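Long-range contacts in monalysin (PDB 4MKO), which forms pores in host membranes as a secreted bacterial toxin of the aerolysin-like family, damaging the Drosophila intestine and lysing cells: residues T9-D17 / V106-F114; P54-V62 / P198-V208. One frame throughout, in Å; residues are numbered along the deposited sequence.

Interaction 1. Residues T9-D17 / V106-F114; sequences TKKGDFAID and VGSEISTGF
The carboxylate of Asp13 reaches across to the extended chain at Ile110 and Ser111. Its OD2 accepts the backbone N-H of Ser111 at 2.8 Å, approached from above the carboxylate plane, 36° out of it. OD1 lies against the branch point of Ile110, 3.8 Å from Ile110 CG2, and the two side chains cross at about a right angle. Chi1 of -80° sets Asp13 CG beside its own backbone N and opposite the carbonyl carbon, which leads the acid over to this strand-like stretch. OD1 has a second partner, Gln184 NE2, whose amide also binds Ser111 O, so one glutamine bridges both segments from strand 173-191. The backbone of the same aspartate makes the other direct bond: Asp13 N donates to Glu109 O at 2.9 Å, nearly straight at 167°. That carbonyl belongs to the residue that ends helix 103-107 in a Schellman motif, Glu109 with positive phi. The contact thus sets the C-terminal end of one short helix against the first turn of helix 12-20, within the aerolysin-like fold; residues 106-114 fall in the inferred pore-forming region. Gly12 lies close against this turn, its CA 3.4 Å from Ser108 O in a CA-H...O contact and about as near Glu109 O. One water accepts from Gly12 N and donates to Ser108 O, while another donates to Glu109 O and takes a weak bond from Phe14 N. On the buried side, Ile16 CD1 approaches Ile110 CD1 at 4.4 Å, and Ile110 also leans on Val32 of strand 29-43. At the exposed margin the extended chains of Lys11 and Glu109 lead the same way side by side without pairing, Lys11 NZ 5.1 Å from Glu109 OE2.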
loop_
_atom_site.group_PDB
_atom_site.type_symbol
_atom_site.label_atom_id
_atom_site.label_comp_id
_atom_site.label_asym_id
_atom_site.label_seq_id
_atom_site.Cartn_x
_atom_site.Cartn_y
_atom_site.Cartn_z
ATOM N N THR A 9 9.098 1.305 11.811
ATOM C CA THR A 9 7.634 1.357 11.906
ATOM C C THR A 9 7.220 2.814 12.144
ATOM O O THR A 9 7.788 3.488 13.004
ATOM C CB THR A 9 7.137 0.428 13.026
ATOM O OG1 THR A 9 7.557 -0.899 12.736
ATOM C CG2 THR A 9 5.606 0.451 13.179
ATOM N N LYS A 10 6.245 3.301 11.368
ATOM C CA LYS A 10 5.796 4.692 11.447
ATOM C C LYS A 10 4.297 4.752 11.652
ATOM O O LYS A 10 3.574 3.940 11.083
ATOM C CB LYS A 10 6.181 5.471 10.179
ATOM C CG LYS A 10 7.678 5.454 9.847
ATOM C CD LYS A 10 8.475 6.245 10.883
ATOM C CE LYS A 10 9.945 5.964 10.802
ATOM N NZ LYS A 10 10.667 6.747 11.843
ATOM N N LYS A 11 3.834 5.718 12.456
ATOM C CA LYS A 11 2.406 5.887 12.716
ATOM C C LYS A 11 1.956 7.262 12.193
ATOM O O LYS A 11 2.346 8.282 12.753
ATOM C CB LYS A 11 2.122 5.751 14.221
ATOM C CG LYS A 11 0.652 5.907 14.608
ATOM C CD LYS A 11 0.498 5.648 16.103
ATOM C CE LYS A 11 -0.926 5.787 16.574
ATOM N NZ LYS A 11 -1.033 5.580 18.046
ATOM N N GLY A 12 1.158 7.261 11.132
ATOM C CA GLY A 12 0.573 8.464 10.550
ATOM C C GLY A 12 1.461 9.183 9.558
ATOM O O GLY A 12 2.671 8.924 9.474
ATOM N N ASP A 13 0.856 10.112 8.810
ATOM C CA ASP A 13 1.522 10.886 7.766
ATOM C C ASP A 13 2.665 11.750 8.275
ATOM O O ASP A 13 3.653 11.889 7.548
ATOM C CB ASP A 13 0.518 11.743 6.979
ATOM C CG ASP A 13 -0.289 11.013 5.906
ATOM O OD1 ASP A 13 0.159 9.933 5.445
ATOM O OD2 ASP A 13 -1.345 11.543 5.499
ATOM N N PHE A 14 2.551 12.338 9.488
ATOM C CA PHE A 14 3.686 13.151 9.989
ATOM C C PHE A 14 4.927 12.263 10.157
ATOM O O PHE A 14 6.010 12.669 9.728
ATOM C CB PHE A 14 3.351 13.878 11.302
ATOM C CG PHE A 14 2.493 15.105 11.073
ATOM C CD1 PHE A 14 3.036 16.259 10.518
ATOM C CD2 PHE A 14 1.157 15.117 11.449
ATOM C CE1 PHE A 14 2.239 17.391 10.299
ATOM C CE2 PHE A 14 0.365 16.248 11.230
ATOM C CZ PHE A 14 0.919 17.385 10.678
ATOM N N ALA A 15 4.743 11.028 10.693
ATOM C CA ALA A 15 5.849 10.067 10.870
ATOM C C ALA A 15 6.411 9.551 9.536
ATOM O O ALA A 15 7.633 9.483 9.391
ATOM C CB ALA A 15 5.440 8.921 11.786
ATOM N N ILE A 16 5.549 9.249 8.542
ATOM C CA ILE A 16 6.010 8.825 7.208
ATOM C C ILE A 16 6.806 9.966 6.542
ATOM O O ILE A 16 7.832 9.712 5.910
ATOM C CB ILE A 16 4.861 8.278 6.311
ATOM C CG1 ILE A 16 4.233 7.022 6.957
ATOM C CG2 ILE A 16 5.333 8.024 4.843
ATOM C CD1 ILE A 16 2.814 6.668 6.488
ATOM N N ASP A 17 6.329 11.216 6.694
ATOM C CA ASP A 17 7.044 12.389 6.185
ATOM C C ASP A 17 8.405 12.502 6.870
ATOM O O ASP A 17 9.374 12.795 6.198
ATOM C CB ASP A 17 6.249 13.660 6.451
ATOM C CG ASP A 17 5.287 14.010 5.347
ATOM O OD1 ASP A 17 5.416 13.438 4.251
ATOM O OD2 ASP A 17 4.459 14.915 5.556
ATOM N N VAL A 106 -8.301 7.547 7.998
ATOM C CA VAL A 106 -8.591 8.591 8.969
ATOM C C VAL A 106 -8.181 8.170 10.393
ATOM O O VAL A 106 -7.461 8.919 11.055
ATOM C CB VAL A 106 -10.062 9.078 8.871
ATOM C CG1 VAL A 106 -10.375 10.114 9.953
ATOM C CG2 VAL A 106 -10.351 9.634 7.474
ATOM N N GLY A 107 -8.547 6.947 10.798
ATOM C CA GLY A 107 -8.226 6.433 12.117
ATOM C C GLY A 107 -6.741 6.186 12.323
ATOM O O GLY A 107 -6.277 6.182 13.459
ATOM N N SER A 108 -5.992 5.991 11.220
ATOM C CA SER A 108 -4.531 5.742 11.237
ATOM C C SER A 108 -3.733 7.028 10.982
ATOM O O SER A 108 -2.503 6.968 10.854
ATOM C CB SER A 108 -4.163 4.702 10.182
ATOM O OG SER A 108 -4.821 3.473 10.446
ATOM N N GLU A 109 -4.432 8.183 10.897
ATOM C CA GLU A 109 -3.817 9.513 10.674
ATOM C C GLU A 109 -3.089 9.589 9.325
ATOM O O GLU A 109 -2.034 10.214 9.189
ATOM C CB GLU A 109 -2.909 9.915 11.862
ATOM C CG GLU A 109 -3.664 10.064 13.175
ATOM C CD GLU A 109 -2.810 9.998 14.428
ATOM O OE1 GLU A 109 -1.737 10.641 14.459
ATOM O OE2 GLU A 109 -3.228 9.319 15.393
ATOM N N ILE A 110 -3.672 8.927 8.324
ATOM C CA ILE A 110 -3.175 8.920 6.957
ATOM C C ILE A 110 -4.250 9.517 6.076
ATOM O O ILE A 110 -5.428 9.255 6.286
ATOM C CB ILE A 110 -2.804 7.475 6.520
ATOM C CG1 ILE A 110 -1.559 6.981 7.277
ATOM C CG2 ILE A 110 -2.641 7.342 4.978
ATOM C CD1 ILE A 110 -1.397 5.466 7.264
ATOM N N SER A 111 -3.843 10.316 5.093
ATOM C CA SER A 111 -4.748 10.893 4.102
ATOM C C SER A 111 -4.180 10.533 2.732
ATOM O O SER A 111 -2.979 10.707 2.513
ATOM C CB SER A 111 -4.838 12.414 4.263
ATOM O OG SER A 111 -5.598 12.962 3.199
ATOM N N THR A 112 -5.028 10.043 1.796
ATOM C CA THR A 112 -4.551 9.694 0.463
ATOM C C THR A 112 -4.223 10.926 -0.370
ATOM O O THR A 112 -3.355 10.855 -1.226
ATOM C CB THR A 112 -5.576 8.839 -0.314
ATOM O OG1 THR A 112 -6.704 9.666 -0.611
ATOM C CG2 THR A 112 -6.033 7.596 0.468
ATOM N N GLY A 113 -4.940 12.025 -0.142
ATOM C CA GLY A 113 -4.753 13.240 -0.929
ATOM C C GLY A 113 -5.589 13.222 -2.192
ATOM O O GLY A 113 -5.541 14.167 -2.987
ATOM N N PHE A 114 -6.395 12.155 -2.367
ATOM C CA PHE A 114 -7.305 11.998 -3.502
ATOM C C PHE A 114 -8.754 12.087 -3.017
ATOM O O PHE A 114 -8.998 12.054 -1.803
ATOM C CB PHE A 114 -7.024 10.680 -4.264
ATOM C CG PHE A 114 -5.622 10.580 -4.813
ATOM C CD1 PHE A 114 -5.153 11.501 -5.750
ATOM C CD2 PHE A 114 -4.764 9.565 -4.396
ATOM C CE1 PHE A 114 -3.850 11.412 -6.251
ATOM C CE2 PHE A 114 -3.480 9.451 -4.932
ATOM C CZ PHE A 114 -3.033 10.365 -5.869
HETATM O O HOH W 1 -0.463 5.134 10.513
HETATM O O HOH W 2 -0.778 12.666 10.255
#

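Interaction 2. Residues P54-V62 / P198-V208; sequences PVFAYLQYV and PLDWDTVQRNV
Strand 54-62 and helix 201-208 run roughly antiparallel, their N-to-C directions 145° apart and their axes 10.6 Å from each other at the closest. This is helix-on-sheet packing in the aerolysin-like fold: helix 201-211 and the loop leading into it lie against the long strand 46-67. A classic beta bulge, in which Val55 and Phe56 both face Val146 of the neighbouring strand, turns these two consecutive side chains toward the helix. Val208 takes up both: Val208 CG1 is 4.0 Å from Val55 CG2, and Val208 CG2 lies over one face of the Phe56 ring. Leu199 CD1 comes to the edge of that ring, 4.0 Å from Phe56 CE2, the two side chains crossing at about a right angle. Trp31 meets Phe56 edge-to-face, and Phe4 packs on it as well. Tyr58 fills the middle of the interface. Its chi1 of 71° tucks CG between the backbone N and carbonyl carbon, and from there the ring stands up toward the first helical turn. Val204 CG2 lies over one face in a CH-pi contact, 3.8 Å from the Tyr58 ring centroid and 14° off the normal. The phenol oxygen ends beside Trp201, with Tyr58 OH 3.7 Å from Trp201 CE3. At the start of the helix, Asp200 is the N-cap: its OD1 accepts from both Thr203 N and Thr203 OG1. Farther along the strand, Pro198 CG rests on Tyr61 CB, and two waters link the backbones. One water accepts from Tyr61 N and donates to Leu199 O; the other accepts from Leu199 N and donates to Leu59 O at 2.7 Å, close to where Pro198 CB touches the same Leu59 O at 3.5 Å.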
loop_
_atom_site.group_PDB
_atom_site.type_symbol
_atom_site.label_atom_id
_atom_site.label_comp_id
_atom_site.label_asym_id
_atom_site.label_seq_id
_atom_site.Cartn_x
_atom_site.Cartn_y
_atom_site.Cartn_z
ATOM N N PRO A 54 -3.752 -0.884 7.695
ATOM C CA PRO A 54 -2.543 -0.542 6.915
ATOM C C PRO A 54 -1.385 -1.337 7.492
ATOM O O PRO A 54 -1.355 -1.562 8.708
ATOM C CB PRO A 54 -2.327 0.973 7.189
ATOM C CG PRO A 54 -3.510 1.431 8.014
ATOM C CD PRO A 54 -4.109 0.194 8.648
ATOM N N VAL A 55 -0.418 -1.744 6.654
ATOM C CA VAL A 55 0.732 -2.498 7.179
ATOM C C VAL A 55 2.082 -1.986 6.688
ATOM O O VAL A 55 3.103 -2.262 7.325
ATOM C CB VAL A 55 0.617 -4.033 6.940
ATOM C CG1 VAL A 55 -0.476 -4.656 7.825
ATOM C CG2 VAL A 55 0.406 -4.378 5.449
ATOM N N PHE A 56 2.104 -1.360 5.503
ATOM C CA PHE A 56 3.388 -0.957 4.930
ATOM C C PHE A 56 3.207 0.219 4.000
ATOM O O PHE A 56 2.108 0.480 3.522
ATOM C CB PHE A 56 3.977 -2.166 4.160
ATOM C CG PHE A 56 5.491 -2.164 4.057
ATOM C CD1 PHE A 56 6.277 -2.592 5.123
ATOM C CD2 PHE A 56 6.125 -1.776 2.884
ATOM C CE1 PHE A 56 7.672 -2.582 5.035
ATOM C CE2 PHE A 56 7.521 -1.786 2.788
ATOM C CZ PHE A 56 8.284 -2.181 3.867
ATOM N N ALA A 57 4.283 0.943 3.754
ATOM C CA ALA A 57 4.245 2.045 2.786
ATOM C C ALA A 57 5.562 2.011 2.081
ATOM O O ALA A 57 6.590 1.822 2.736
ATOM C CB ALA A 57 4.038 3.378 3.480
ATOM N N TYR A 58 5.549 2.117 0.750
ATOM C CA TYR A 58 6.832 2.070 0.046
ATOM C C TYR A 58 6.837 2.983 -1.160
ATOM O O TYR A 58 5.785 3.472 -1.575
ATOM C CB TYR A 58 7.261 0.632 -0.302
ATOM C CG TYR A 58 6.442 -0.003 -1.396
ATOM C CD1 TYR A 58 5.236 -0.641 -1.112
ATOM C CD2 TYR A 58 6.897 -0.022 -2.713
ATOM C CE1 TYR A 58 4.491 -1.253 -2.115
ATOM C CE2 TYR A 58 6.157 -0.632 -3.725
ATOM C CZ TYR A 58 4.947 -1.235 -3.418
ATOM O OH TYR A 58 4.204 -1.848 -4.381
ATOM N N LEU A 59 8.021 3.188 -1.728
ATOM C CA LEU A 59 8.181 4.058 -2.889
ATOM C C LEU A 59 8.220 3.203 -4.147
ATOM O O LEU A 59 9.093 2.329 -4.289
ATOM C CB LEU A 59 9.480 4.861 -2.740
ATOM C CG LEU A 59 9.490 5.957 -1.667
ATOM C CD1 LEU A 59 10.847 6.632 -1.608
ATOM C CD2 LEU A 59 8.398 6.981 -1.918
ATOM N N GLN A 60 7.253 3.411 -5.041
ATOM C CA GLN A 60 7.243 2.638 -6.276
ATOM C C GLN A 60 7.785 3.488 -7.413
ATOM O O GLN A 60 7.513 4.683 -7.498
ATOM C CB GLN A 60 5.863 2.051 -6.587
ATOM C CG GLN A 60 4.909 2.979 -7.319
ATOM C CD GLN A 60 3.638 2.274 -7.740
ATOM O OE1 GLN A 60 3.429 1.070 -7.490
ATOM N NE2 GLN A 60 2.729 3.035 -8.329
ATOM N N TYR A 61 8.570 2.863 -8.266
ATOM C CA TYR A 61 9.234 3.529 -9.389
ATOM C C TYR A 61 8.271 4.234 -10.359
ATOM O O TYR A 61 7.264 3.649 -10.759
ATOM C CB TYR A 61 10.066 2.487 -10.134
ATOM C CG TYR A 61 10.873 3.057 -11.278
ATOM C CD1 TYR A 61 12.058 3.751 -11.046
ATOM C CD2 TYR A 61 10.448 2.907 -12.598
ATOM C CE1 TYR A 61 12.805 4.280 -12.102
ATOM C CE2 TYR A 61 11.186 3.428 -13.660
ATOM C CZ TYR A 61 12.361 4.116 -13.406
ATOM O OH TYR A 61 13.088 4.641 -14.445
ATOM N N VAL A 62 8.585 5.493 -10.737
ATOM C CA VAL A 62 7.810 6.234 -11.735
ATOM C C VAL A 62 8.670 6.367 -13.011
ATOM O O VAL A 62 8.273 5.872 -14.065
ATOM C CB VAL A 62 7.279 7.602 -11.220
ATOM C CG1 VAL A 62 6.657 8.429 -12.351
ATOM C CG2 VAL A 62 6.280 7.408 -10.091
ATOM N N PRO A 198 14.186 0.381 -5.959
ATOM C CA PRO A 198 12.967 0.381 -5.144
ATOM C C PRO A 198 12.357 -1.004 -5.022
ATOM O O PRO A 198 12.640 -1.922 -5.797
ATOM C CB PRO A 198 12.032 1.343 -5.895
ATOM C CG PRO A 198 12.453 1.217 -7.324
ATOM C CD PRO A 198 13.954 1.015 -7.279
ATOM N N LEU A 199 11.531 -1.147 -4.007
ATOM C CA LEU A 199 10.769 -2.362 -3.806
ATOM C C LEU A 199 9.664 -2.388 -4.856
ATOM O O LEU A 199 9.255 -1.332 -5.353
ATOM C CB LEU A 199 10.139 -2.337 -2.404
ATOM C CG LEU A 199 11.122 -2.346 -1.221
ATOM C CD1 LEU A 199 10.403 -2.066 0.084
ATOM C CD2 LEU A 199 11.872 -3.677 -1.136
ATOM N N ASP A 200 9.193 -3.589 -5.206
ATOM C CA ASP A 200 8.077 -3.757 -6.120
ATOM C C ASP A 200 6.985 -4.580 -5.414
ATOM O O ASP A 200 7.202 -5.089 -4.312
ATOM C CB ASP A 200 8.507 -4.353 -7.472
ATOM C CG ASP A 200 9.160 -5.720 -7.421
ATOM O OD1 ASP A 200 8.843 -6.504 -6.495
ATOM O OD2 ASP A 200 9.952 -6.030 -8.337
ATOM N N TRP A 201 5.814 -4.685 -6.042
ATOM C CA TRP A 201 4.658 -5.342 -5.453
ATOM C C TRP A 201 4.883 -6.822 -5.118
ATOM O O TRP A 201 4.457 -7.263 -4.055
ATOM C CB TRP A 201 3.446 -5.135 -6.354
ATOM C CG TRP A 201 2.146 -5.633 -5.802
ATOM C CD1 TRP A 201 1.204 -6.350 -6.475
ATOM C CD2 TRP A 201 1.623 -5.419 -4.480
ATOM N NE1 TRP A 201 0.118 -6.587 -5.663
ATOM C CE2 TRP A 201 0.336 -6.001 -4.442
ATOM C CE3 TRP A 201 2.089 -4.719 -3.341
ATOM C CZ2 TRP A 201 -0.457 -5.992 -3.295
ATOM C CZ3 TRP A 201 1.290 -4.691 -2.207
ATOM C CH2 TRP A 201 0.051 -5.363 -2.175
ATOM N N ASP A 202 5.538 -7.581 -6.016
ATOM C CA ASP A 202 5.853 -9.002 -5.802
ATOM C C ASP A 202 6.713 -9.174 -4.544
ATOM O O ASP A 202 6.373 -9.985 -3.668
ATOM C CB ASP A 202 6.557 -9.580 -7.046
ATOM C CG ASP A 202 6.691 -11.086 -7.011
ATOM O OD1 ASP A 202 7.719 -11.579 -6.487
ATOM O OD2 ASP A 202 5.770 -11.773 -7.500
ATOM N N THR A 203 7.787 -8.371 -4.423
ATOM C CA THR A 203 8.713 -8.393 -3.289
ATOM C C THR A 203 7.987 -8.039 -1.981
ATOM O O THR A 203 8.173 -8.726 -0.974
ATOM C CB THR A 203 9.928 -7.488 -3.548
ATOM O OG1 THR A 203 10.562 -7.920 -4.751
ATOM C CG2 THR A 203 10.942 -7.508 -2.393
ATOM N N VAL A 204 7.186 -6.960 -1.990
ATOM C CA VAL A 204 6.451 -6.526 -0.797
ATOM C C VAL A 204 5.496 -7.618 -0.313
ATOM O O VAL A 204 5.464 -7.877 0.878
ATOM C CB VAL A 204 5.761 -5.141 -0.997
ATOM C CG1 VAL A 204 4.822 -4.792 0.164
ATOM C CG2 VAL A 204 6.821 -4.047 -1.152
ATOM N N GLN A 205 4.700 -8.234 -1.215
ATOM C CA GLN A 205 3.758 -9.285 -0.798
ATOM C C GLN A 205 4.487 -10.491 -0.252
ATOM O O GLN A 205 4.079 -10.996 0.793
ATOM C CB GLN A 205 2.862 -9.732 -1.950
ATOM C CG GLN A 205 1.853 -8.679 -2.381
ATOM C CD GLN A 205 1.191 -9.166 -3.640
ATOM O OE1 GLN A 205 0.085 -9.720 -3.608
ATOM N NE2 GLN A 205 1.868 -8.970 -4.767
ATOM N N ARG A 206 5.575 -10.937 -0.939
ATOM C CA ARG A 206 6.345 -12.096 -0.485
ATOM C C ARG A 206 6.878 -11.853 0.936
ATOM O O ARG A 206 6.670 -12.689 1.817
ATOM C CB ARG A 206 7.502 -12.406 -1.456
ATOM C CG ARG A 206 8.220 -13.739 -1.192
ATOM C CD ARG A 206 9.631 -13.805 -1.785
ATOM N NE ARG A 206 9.713 -13.254 -3.140
ATOM C CZ ARG A 206 10.417 -12.178 -3.477
ATOM N NH1 ARG A 206 11.145 -11.540 -2.567
ATOM N NH2 ARG A 206 10.413 -11.738 -4.727
ATOM N N ASN A 207 7.508 -10.703 1.165
ATOM C CA ASN A 207 8.104 -10.383 2.458
ATOM C C ASN A 207 7.118 -10.061 3.564
ATOM O O ASN A 207 7.248 -10.601 4.665
ATOM C CB ASN A 207 9.114 -9.271 2.306
ATOM C CG ASN A 207 10.418 -9.762 1.724
ATOM O OD1 ASN A 207 11.354 -10.104 2.455
ATOM N ND2 ASN A 207 10.528 -9.759 0.406
ATOM N N VAL A 208 6.152 -9.190 3.288
ATOM C CA VAL A 208 5.191 -8.768 4.305
ATOM C C VAL A 208 4.204 -9.894 4.679
ATOM O O VAL A 208 4.029 -10.177 5.856
ATOM C CB VAL A 208 4.467 -7.448 3.889
ATOM C CG1 VAL A 208 3.266 -7.130 4.796
ATOM C CG2 VAL A 208 5.439 -6.279 3.844
HETATM O O HOH W 3 10.937 1.293 -2.584
HETATM O O HOH W 4 9.030 -0.005 -7.764
#

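The centres of the two contacts lie about 17 Å apart, and their segments alternate along the chain: 9-17, 54-62, 106-114, then 198-208. Both reach the same mixed sheet, to which strands 29-43, 46-67 and 173-191 belong. Interaction 2 is the more buried and lies nearer the centre of the chain, about 7 Å from it against 12 Å for interaction 1. They meet directly where Ser108 OG packs against Pro54 CG at 3.4 Å. The sheet is thus shared by helix 201-211 and by the junction of two short helices, which probably helps to hold residues 106-114 against the body of the monomer.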